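Local atomic coordinates of geranyltranstransferase (IspA) (Helicobacter pylori, PDB entry 3LLW), a protein that probably acts as a magnesium-dependent prenyltransferase of the FPP/GGPP synthase family, joining isoprenoid diphosphates in isoprenoid biosynthesis. Residues A[129-137]-A[147-155]; A[52-63]-A[193-204]. One frame throughout, in Å; residues are numbered along the deposited sequence.

Interaction 1 (A[129-137]-A[147-155]); sequences TYSFELLSN and ELIKILSAN
Ile-149 O is gripped by two donors of Ser-153, a residue that also meets the ring of Phe-132 on the facing helix. Ser-153 OG bonds to Ile-149 O at 2.6 Å, and Ser-153 N reaches the same oxygen from the opposite face of its carbonyl plane. With chi1 at 62°, OG is flanked by its own backbone N and C, and the hydroxyl is turned back onto its own helix. The edge of the Phe-132 ring meets the backbone of Ser-153, with Phe-132 CE1 3.8 Å from Ser-153 N. The same ring carbon lies 4.0 Å from Leu-152 CD2, so the ring bridges two consecutive residues. Leu-135 and Ile-149 lie alongside each other, pointing opposite ways, with Leu-135 CD2 3.8 Å from Ile-149 CG1. Leu-135 CD2 also meets Leu-152 CD2 at 3.8 Å. Ile-149 CD1 extends to Ser-136 CB. Phe-132 stacks on Phe-132 of the second subunit, and Ile-149 packs on Ser-136 of that subunit. The contact therefore lies against the dimer interface. The two helices run nearly antiparallel, at 164°, with axes 10.0 Å apart. They form a helical hairpin within the largely helical prenyl synthase fold.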
loop_
_atom_site.group_PDB
_atom_site.type_symbol
_atom_site.label_atom_id
_atom_site.label_comp_id
_atom_site.label_asym_id
_atom_site.label_seq_id
_atom_site.Cartn_x
_atom_site.Cartn_y
_atom_site.Cartn_z
ATOM N N THR A 129 -3.030 0.763 -1.774
ATOM C CA THR A 129 -3.528 -0.091 -0.680
ATOM C C THR A 129 -4.405 -1.238 -1.173
ATOM O O THR A 129 -4.320 -2.398 -0.664
ATOM C CB THR A 129 -4.297 0.742 0.381
ATOM O OG1 THR A 129 -3.509 1.877 0.742
ATOM C CG2 THR A 129 -4.552 -0.067 1.630
ATOM N N TYR A 130 -5.222 -0.938 -2.179
ATOM C CA TYR A 130 -6.129 -1.956 -2.785
ATOM C C TYR A 130 -5.453 -3.202 -3.359
ATOM O O TYR A 130 -6.033 -4.282 -3.294
ATOM C CB TYR A 130 -7.064 -1.352 -3.833
ATOM C CG TYR A 130 -8.255 -2.218 -4.169
ATOM C CD1 TYR A 130 -8.473 -2.650 -5.465
ATOM C CD2 TYR A 130 -9.155 -2.612 -3.182
ATOM C CE1 TYR A 130 -9.574 -3.445 -5.781
ATOM C CE2 TYR A 130 -10.246 -3.420 -3.479
ATOM C CZ TYR A 130 -10.446 -3.833 -4.784
ATOM O OH TYR A 130 -11.531 -4.634 -5.089
ATOM N N SER A 131 -4.256 -3.041 -3.932
ATOM C CA SER A 131 -3.440 -4.153 -4.451
ATOM C C SER A 131 -3.156 -5.196 -3.386
ATOM O O SER A 131 -3.078 -6.379 -3.659
ATOM C CB SER A 131 -2.089 -3.625 -4.929
ATOM O OG SER A 131 -2.256 -2.498 -5.760
ATOM N N PHE A 132 -2.994 -4.730 -2.157
ATOM C CA PHE A 132 -2.700 -5.600 -1.046
ATOM C C PHE A 132 -3.949 -6.238 -0.466
ATOM O O PHE A 132 -3.903 -7.400 -0.008
ATOM C CB PHE A 132 -1.800 -4.864 -0.040
ATOM C CG PHE A 132 -0.517 -4.356 -0.679
ATOM C CD1 PHE A 132 0.519 -5.234 -0.959
ATOM C CD2 PHE A 132 -0.388 -3.013 -1.088
ATOM C CE1 PHE A 132 1.692 -4.799 -1.588
ATOM C CE2 PHE A 132 0.789 -2.563 -1.722
ATOM C CZ PHE A 132 1.836 -3.456 -1.959
ATOM N N GLU A 133 -5.073 -5.527 -0.558
ATOM C CA GLU A 133 -6.376 -6.080 -0.195
ATOM C C GLU A 133 -6.788 -7.173 -1.161
ATOM O O GLU A 133 -7.221 -8.240 -0.724
ATOM C CB GLU A 133 -7.467 -5.007 -0.121
ATOM C CG GLU A 133 -8.790 -5.519 0.491
ATOM C CD GLU A 133 -9.843 -4.430 0.706
ATOM O OE1 GLU A 133 -9.730 -3.324 0.119
ATOM O OE2 GLU A 133 -10.796 -4.693 1.472
ATOM N N LEU A 134 -6.614 -6.927 -2.459
ATOM C CA LEU A 134 -6.898 -7.933 -3.489
ATOM C C LEU A 134 -6.072 -9.194 -3.264
ATOM O O LEU A 134 -6.611 -10.299 -3.253
ATOM C CB LEU A 134 -6.624 -7.395 -4.900
ATOM C CG LEU A 134 -7.658 -6.487 -5.584
ATOM C CD1 LEU A 134 -7.051 -5.892 -6.834
ATOM C CD2 LEU A 134 -8.985 -7.216 -5.913
ATOM N N LEU A 135 -4.773 -9.006 -3.058
ATOM C CA LEU A 135 -3.828 -10.121 -2.882
ATOM C C LEU A 135 -4.169 -10.951 -1.647
ATOM O O LEU A 135 -4.276 -12.165 -1.731
ATOM C CB LEU A 135 -2.416 -9.556 -2.783
ATOM C CG LEU A 135 -1.258 -10.113 -3.592
ATOM C CD1 LEU A 135 -1.711 -10.495 -4.960
ATOM C CD2 LEU A 135 -0.157 -9.066 -3.679
ATOM N N SER A 136 -4.393 -10.276 -0.519
ATOM C CA SER A 136 -4.720 -10.917 0.754
ATOM C C SER A 136 -6.084 -11.613 0.782
ATOM O O SER A 136 -6.288 -12.559 1.557
ATOM C CB SER A 136 -4.575 -9.937 1.924
ATOM O OG SER A 136 -5.487 -8.853 1.799
ATOM N N ASN A 137 -6.999 -11.176 -0.078
ATOM C CA ASN A 137 -8.295 -11.850 -0.226
ATOM C C ASN A 137 -8.383 -12.954 -1.305
ATOM O O ASN A 137 -9.418 -13.608 -1.442
ATOM C CB ASN A 137 -9.405 -10.816 -0.399
ATOM C CG ASN A 137 -9.776 -10.152 0.917
ATOM O OD1 ASN A 137 -10.533 -10.709 1.709
ATOM N ND2 ASN A 137 -9.225 -8.965 1.166
ATOM N N GLU A 147 4.158 -14.725 0.636
ATOM C CA GLU A 147 5.226 -14.542 -0.365
ATOM C C GLU A 147 4.901 -13.554 -1.502
ATOM O O GLU A 147 5.755 -12.782 -1.891
ATOM C CB GLU A 147 5.658 -15.883 -0.946
ATOM C CG GLU A 147 6.837 -16.487 -0.216
ATOM C CD GLU A 147 6.517 -17.854 0.365
ATOM O OE1 GLU A 147 6.251 -18.793 -0.420
ATOM O OE2 GLU A 147 6.531 -17.983 1.612
ATOM N N LEU A 148 3.675 -13.580 -2.010
ATOM C CA LEU A 148 3.282 -12.721 -3.127
ATOM C C LEU A 148 3.300 -11.279 -2.682
ATOM O O LEU A 148 3.812 -10.414 -3.384
ATOM C CB LEU A 148 1.893 -13.103 -3.644
ATOM C CG LEU A 148 1.760 -14.441 -4.377
ATOM C CD1 LEU A 148 0.322 -14.860 -4.511
ATOM C CD2 LEU A 148 2.445 -14.433 -5.709
ATOM N N ILE A 149 2.769 -11.051 -1.479
ATOM C CA ILE A 149 2.785 -9.749 -0.824
ATOM C C ILE A 149 4.196 -9.236 -0.539
ATOM O O ILE A 149 4.483 -8.061 -0.849
ATOM C CB ILE A 149 1.861 -9.733 0.416
ATOM C CG1 ILE A 149 0.403 -9.843 -0.041
ATOM C CG2 ILE A 149 2.045 -8.458 1.223
ATOM C CD1 ILE A 149 -0.612 -9.948 1.087
ATOM N N LYS A 150 5.074 -10.108 0.005
ATOM C CA LYS A 150 6.508 -9.799 0.176
ATOM C C LYS A 150 7.145 -9.327 -1.125
ATOM O O LYS A 150 7.918 -8.360 -1.132
ATOM C CB LYS A 150 7.323 -11.040 0.603
ATOM C CG LYS A 150 7.084 -11.618 1.978
ATOM C CD LYS A 150 8.226 -12.604 2.305
ATOM C CE LYS A 150 7.920 -13.474 3.499
ATOM N NZ LYS A 150 9.137 -14.222 3.911
ATOM N N ILE A 151 6.845 -10.034 -2.216
ATOM C CA ILE A 151 7.388 -9.698 -3.532
ATOM C C ILE A 151 6.868 -8.347 -4.053
ATOM O O ILE A 151 7.663 -7.476 -4.388
ATOM C CB ILE A 151 7.129 -10.817 -4.559
ATOM C CG1 ILE A 151 7.941 -12.068 -4.182
ATOM C CG2 ILE A 151 7.528 -10.371 -5.983
ATOM C CD1 ILE A 151 7.556 -13.278 -4.974
ATOM N N LEU A 152 5.549 -8.179 -4.087
ATOM C CA LEU A 152 4.943 -6.959 -4.659
ATOM C C LEU A 152 5.292 -5.689 -3.871
ATOM O O LEU A 152 5.655 -4.660 -4.458
ATOM C CB LEU A 152 3.426 -7.122 -4.796
ATOM C CG LEU A 152 2.737 -6.025 -5.630
ATOM C CD1 LEU A 152 3.029 -6.153 -7.136
ATOM C CD2 LEU A 152 1.245 -6.024 -5.377
ATOM N N SER A 153 5.206 -5.781 -2.546
ATOM C CA SER A 153 5.612 -4.702 -1.651
ATOM C C SER A 153 7.080 -4.310 -1.751
ATOM O O SER A 153 7.378 -3.102 -1.786
ATOM C CB SER A 153 5.246 -5.016 -0.199
ATOM O OG SER A 153 5.921 -6.201 0.254
ATOM N N ALA A 154 7.992 -5.291 -1.795
ATOM C CA ALA A 154 9.430 -4.987 -1.985
ATOM C C ALA A 154 9.736 -4.284 -3.305
ATOM O O ALA A 154 10.523 -3.346 -3.338
ATOM C CB ALA A 154 10.287 -6.224 -1.869
ATOM N N ASN A 155 9.110 -4.752 -4.382
ATOM C CA ASN A 155 9.450 -4.325 -5.722
ATOM C C ASN A 155 8.665 -3.090 -6.178
ATOM O O ASN A 155 9.107 -2.373 -7.069
ATOM C CB ASN A 155 9.245 -5.483 -6.694
ATOM C CG ASN A 155 10.311 -6.567 -6.536
ATOM O OD1 ASN A 155 11.407 -6.455 -7.077
ATOM N ND2 ASN A 155 9.993 -7.607 -5.769
#

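Interaction 2 (A[52-63]-A[193-204]); sequences RPKLFLAVLCAL and ISASLIMGLVAS. With SO4 (sulfate ion), chain F.
Helices 52-63 and 193-204 run in the same general direction, 30° apart, with axes only 7.4 Å from each other. They come nearest at Phe-56 and Gly-200, where the CA atoms are 4.7 Å apart. Gly-200 has no side chain, and Phe-56 CD2 lies 3.4 Å from Gly-200 N. The side chain of Phe-56 is a knob in a hole made by Ser-196, Met-199, Gly-200 and Ala-203. Its CG is anti to the backbone N (chi1 171°), which lays the ring edge against the other helix. Phe-56 CE2 is 3.3 Å from Met-199 O and 3.8 Å from Ala-203 CB. Phe-56 CA also makes a CH...O contact with Ser-196 O. The side chains of Val-59 and Leu-197 meet roughly perpendicular, with Val-59 CG2 3.7 Å from Leu-197 CD2. Leu-55 CD1 meets Ile-193 CG2. At the N-terminal end, Arg-52 NH2 donates to O2 of a sulfate ion (2.8 Å), which lies at the guanidinium edge. The sulfate probably came from the crystallisation liquor but may mark a diphosphate position, as in related prenyl synthases. Helix 73-94 packs on Phe-56 and Leu-60, helix 287-301 on Leu-55, Val-59 and Leu-197, and helix 6-23 on Pro-53 and Leu-57.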
loop_
_atom_site.group_PDB
_atom_site.type_symbol
_atom_site.label_atom_id
_atom_site.label_comp_id
_atom_site.label_asym_id
_atom_site.label_seq_id
_atom_site.Cartn_x
_atom_site.Cartn_y
_atom_site.Cartn_z
ATOM N N ARG A 52 1.849 -6.397 -17.626
ATOM C CA ARG A 52 2.238 -7.061 -16.391
ATOM C C ARG A 52 1.358 -8.254 -16.005
ATOM O O ARG A 52 1.912 -9.305 -15.703
ATOM C CB ARG A 52 2.421 -6.062 -15.238
ATOM C CG ARG A 52 3.620 -5.179 -15.418
ATOM C CD ARG A 52 3.266 -3.734 -15.124
ATOM N NE ARG A 52 4.348 -2.855 -15.539
ATOM C CZ ARG A 52 4.340 -2.135 -16.655
ATOM N NH1 ARG A 52 5.385 -1.379 -16.940
ATOM N NH2 ARG A 52 3.287 -2.154 -17.476
ATOM N N PRO A 53 0.005 -8.104 -16.001
ATOM C CA PRO A 53 -0.786 -9.317 -15.825
ATOM C C PRO A 53 -0.543 -10.396 -16.884
ATOM O O PRO A 53 -0.520 -11.582 -16.544
ATOM C CB PRO A 53 -2.228 -8.816 -15.890
ATOM C CG PRO A 53 -2.157 -7.386 -15.524
ATOM C CD PRO A 53 -0.864 -6.910 -16.086
ATOM N N LYS A 54 -0.339 -10.005 -18.141
ATOM C CA LYS A 54 0.035 -10.987 -19.172
ATOM C C LYS A 54 1.329 -11.736 -18.853
ATOM O O LYS A 54 1.417 -12.939 -19.098
ATOM C CB LYS A 54 0.118 -10.353 -20.551
ATOM C CG LYS A 54 -1.240 -10.078 -21.163
ATOM C CD LYS A 54 -1.130 -9.179 -22.376
ATOM C CE LYS A 54 -2.530 -8.761 -22.829
ATOM N NZ LYS A 54 -2.530 -8.114 -24.151
ATOM N N LEU A 55 2.321 -11.041 -18.297
ATOM C CA LEU A 55 3.568 -11.696 -17.877
ATOM C C LEU A 55 3.322 -12.678 -16.746
ATOM O O LEU A 55 3.889 -13.764 -16.740
ATOM C CB LEU A 55 4.597 -10.666 -17.414
ATOM C CG LEU A 55 5.295 -9.799 -18.455
ATOM C CD1 LEU A 55 5.861 -8.569 -17.749
ATOM C CD2 LEU A 55 6.388 -10.607 -19.134
ATOM N N PHE A 56 2.482 -12.268 -15.788
ATOM C CA PHE A 56 2.081 -13.091 -14.654
ATOM C C PHE A 56 1.420 -14.368 -15.144
ATOM O O PHE A 56 1.781 -15.491 -14.732
ATOM C CB PHE A 56 1.111 -12.309 -13.740
ATOM C CG PHE A 56 0.473 -13.155 -12.660
ATOM C CD1 PHE A 56 -0.876 -13.474 -12.715
ATOM C CD2 PHE A 56 1.235 -13.654 -11.598
ATOM C CE1 PHE A 56 -1.465 -14.264 -11.721
ATOM C CE2 PHE A 56 0.649 -14.447 -10.603
ATOM C CZ PHE A 56 -0.690 -14.767 -10.672
ATOM N N LEU A 57 0.445 -14.180 -16.029
ATOM C CA LEU A 57 -0.316 -15.291 -16.596
ATOM C C LEU A 57 0.488 -16.175 -17.553
ATOM O O LEU A 57 0.215 -17.358 -17.652
ATOM C CB LEU A 57 -1.591 -14.788 -17.258
ATOM C CG LEU A 57 -2.666 -14.255 -16.318
ATOM C CD1 LEU A 57 -3.729 -13.478 -17.116
ATOM C CD2 LEU A 57 -3.289 -15.405 -15.544
ATOM N N ALA A 58 1.491 -15.613 -18.217
ATOM C CA ALA A 58 2.383 -16.393 -19.069
ATOM C C ALA A 58 3.093 -17.485 -18.286
ATOM O O ALA A 58 3.165 -18.601 -18.750
ATOM C CB ALA A 58 3.395 -15.505 -19.748
ATOM N N VAL A 59 3.589 -17.144 -17.097
ATOM C CA VAL A 59 4.325 -18.071 -16.237
ATOM C C VAL A 59 3.375 -19.090 -15.622
ATOM O O VAL A 59 3.652 -20.283 -15.591
ATOM C CB VAL A 59 5.086 -17.317 -15.112
ATOM C CG1 VAL A 59 6.019 -18.250 -14.345
ATOM C CG2 VAL A 59 5.900 -16.198 -15.688
ATOM N N LEU A 60 2.241 -18.599 -15.154
ATOM C CA LEU A 60 1.286 -19.402 -14.431
ATOM C C LEU A 60 0.535 -20.434 -15.285
ATOM O O LEU A 60 0.497 -21.618 -14.926
ATOM C CB LEU A 60 0.328 -18.468 -13.719
ATOM C CG LEU A 60 -0.778 -19.069 -12.886
ATOM C CD1 LEU A 60 -0.232 -19.616 -11.569
ATOM C CD2 LEU A 60 -1.712 -17.949 -12.653
ATOM N N CYS A 61 -0.029 -19.997 -16.414
ATOM C CA CYS A 61 -0.718 -20.893 -17.363
ATOM C C CYS A 61 0.178 -22.008 -17.886
ATOM O O CYS A 61 -0.290 -23.118 -18.135
ATOM C CB CYS A 61 -1.252 -20.123 -18.571
ATOM S SG CYS A 61 -2.572 -18.988 -18.210
ATOM N N ALA A 62 1.453 -21.686 -18.073
ATOM C CA ALA A 62 2.456 -22.651 -18.480
ATOM C C ALA A 62 2.754 -23.700 -17.409
ATOM O O ALA A 62 2.978 -24.867 -17.728
ATOM C CB ALA A 62 3.713 -21.938 -18.848
ATOM N N LEU A 63 2.743 -23.294 -16.144
ATOM C CA LEU A 63 3.264 -24.149 -15.067
ATOM C C LEU A 63 2.210 -24.954 -14.314
ATOM O O LEU A 63 2.525 -25.997 -13.728
ATOM C CB LEU A 63 4.124 -23.339 -14.093
ATOM C CG LEU A 63 5.491 -22.826 -14.566
ATOM C CD1 LEU A 63 6.055 -21.858 -13.530
ATOM C CD2 LEU A 63 6.491 -23.950 -14.861
ATOM N N ILE A 193 8.108 -5.590 -13.451
ATOM C CA ILE A 193 8.066 -6.570 -14.548
ATOM C C ILE A 193 8.696 -7.914 -14.081
ATOM O O ILE A 193 8.160 -8.991 -14.358
ATOM C CB ILE A 193 8.798 -5.972 -15.782
ATOM C CG1 ILE A 193 7.892 -4.914 -16.462
ATOM C CG2 ILE A 193 9.245 -7.030 -16.792
ATOM C CD1 ILE A 193 8.571 -4.227 -17.589
ATOM N N SER A 194 9.812 -7.851 -13.358
ATOM C CA SER A 194 10.417 -9.099 -12.854
ATOM C C SER A 194 9.583 -9.667 -11.695
ATOM O O SER A 194 9.452 -10.882 -11.573
ATOM C CB SER A 194 11.916 -8.933 -12.533
ATOM O OG SER A 194 12.215 -9.067 -11.166
ATOM N N ALA A 195 8.960 -8.783 -10.903
ATOM C CA ALA A 195 8.006 -9.205 -9.859
ATOM C C ALA A 195 6.819 -9.964 -10.423
ATOM O O ALA A 195 6.539 -11.080 -9.955
ATOM C CB ALA A 195 7.536 -8.037 -8.992
ATOM N N SER A 196 6.139 -9.373 -11.419
ATOM C CA SER A 196 5.098 -10.072 -12.224
ATOM C C SER A 196 5.499 -11.517 -12.614
ATOM O O SER A 196 4.738 -12.460 -12.399
ATOM C CB SER A 196 4.770 -9.283 -13.491
ATOM O OG SER A 196 4.479 -7.911 -13.200
ATOM N N LEU A 197 6.694 -11.684 -13.166
ATOM C CA LEU A 197 7.174 -13.005 -13.570
ATOM C C LEU A 197 7.314 -13.979 -12.406
ATOM O O LEU A 197 6.704 -15.043 -12.440
ATOM C CB LEU A 197 8.488 -12.904 -14.337
ATOM C CG LEU A 197 8.364 -12.289 -15.720
ATOM C CD1 LEU A 197 9.705 -11.813 -16.164
ATOM C CD2 LEU A 197 7.835 -13.280 -16.738
ATOM N N ILE A 198 8.039 -13.589 -11.354
ATOM C CA ILE A 198 8.233 -14.468 -10.167
ATOM C C ILE A 198 6.989 -14.667 -9.282
ATOM O O ILE A 198 6.867 -15.686 -8.561
ATOM C CB ILE A 198 9.467 -14.076 -9.311
ATOM C CG1 ILE A 198 9.306 -12.660 -8.743
ATOM C CG2 ILE A 198 10.745 -14.215 -10.142
ATOM C CD1 ILE A 198 10.407 -12.208 -7.801
ATOM N N MET A 199 6.062 -13.713 -9.357
ATOM C CA MET A 199 4.763 -13.842 -8.705
ATOM C C MET A 199 3.955 -14.910 -9.441
ATOM O O MET A 199 3.141 -15.597 -8.816
ATOM C CB MET A 199 3.990 -12.506 -8.628
ATOM C CG MET A 199 4.404 -11.513 -7.500
ATOM S SD MET A 199 3.746 -9.810 -7.811
ATOM C CE MET A 199 2.100 -10.087 -7.167
ATOM N N GLY A 200 4.203 -15.065 -10.748
ATOM C CA GLY A 200 3.699 -16.228 -11.508
ATOM C C GLY A 200 4.204 -17.589 -10.998
ATOM O O GLY A 200 3.428 -18.554 -10.915
ATOM N N LEU A 201 5.491 -17.678 -10.668
ATOM C CA LEU A 201 6.071 -18.953 -10.143
ATOM C C LEU A 201 5.512 -19.283 -8.759
ATOM O O LEU A 201 4.965 -20.354 -8.545
ATOM C CB LEU A 201 7.612 -18.918 -10.110
ATOM C CG LEU A 201 8.334 -20.159 -9.530
ATOM C CD1 LEU A 201 7.952 -21.447 -10.267
ATOM C CD2 LEU A 201 9.829 -19.991 -9.567
ATOM N N VAL A 202 5.649 -18.333 -7.839
ATOM C CA VAL A 202 5.102 -18.415 -6.489
ATOM C C VAL A 202 3.623 -18.833 -6.467
ATOM O O VAL A 202 3.268 -19.815 -5.793
ATOM C CB VAL A 202 5.346 -17.072 -5.729
ATOM C CG1 VAL A 202 4.508 -16.969 -4.461
ATOM C CG2 VAL A 202 6.815 -16.932 -5.391
ATOM N N ALA A 203 2.782 -18.122 -7.228
ATOM C CA ALA A 203 1.342 -18.436 -7.319
ATOM C C ALA A 203 1.019 -19.833 -7.872
ATOM O O ALA A 203 -0.005 -20.403 -7.517
ATOM C CB ALA A 203 0.601 -17.376 -8.120
ATOM N N SER A 204 1.885 -20.377 -8.731
ATOM C CA SER A 204 1.682 -21.726 -9.280
ATOM C C SER A 204 1.874 -22.848 -8.254
ATOM O O SER A 204 1.393 -23.960 -8.461
ATOM C CB SER A 204 2.579 -21.973 -10.494
ATOM O OG SER A 204 3.917 -22.197 -10.100
HETATM S S SO4 F . 1.254 -0.866 -20.285
HETATM O O1 SO4 F . 0.398 0.248 -19.843
HETATM O O2 SO4 F . 2.620 -0.682 -19.786
HETATM O O3 SO4 F . 0.728 -2.156 -19.820
HETATM O O4 SO4 F . 1.306 -0.859 -21.745
#

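How the interactions relate
Both contacts are buried, and helices 142-156 and 178-204 join them directly. Leu-148 and Ile-151, on the helix of interaction 1, pack on Met-199 and Val-202, on that of interaction 2. Helix 73-94 also touches both. Interaction 1 pairs near neighbours in sequence beside the second subunit. Interaction 2 pairs helices far apart in sequence, touches no other chain, and lies nearer the centre of the chain. Spacing separates their chemistry. The wider antiparallel pair is bridged by branched and aromatic side chains. The closer pair brings side chains onto the opposing backbone, and Arg-52 at the N-terminal end of 52-63 reaches a sulfate ion.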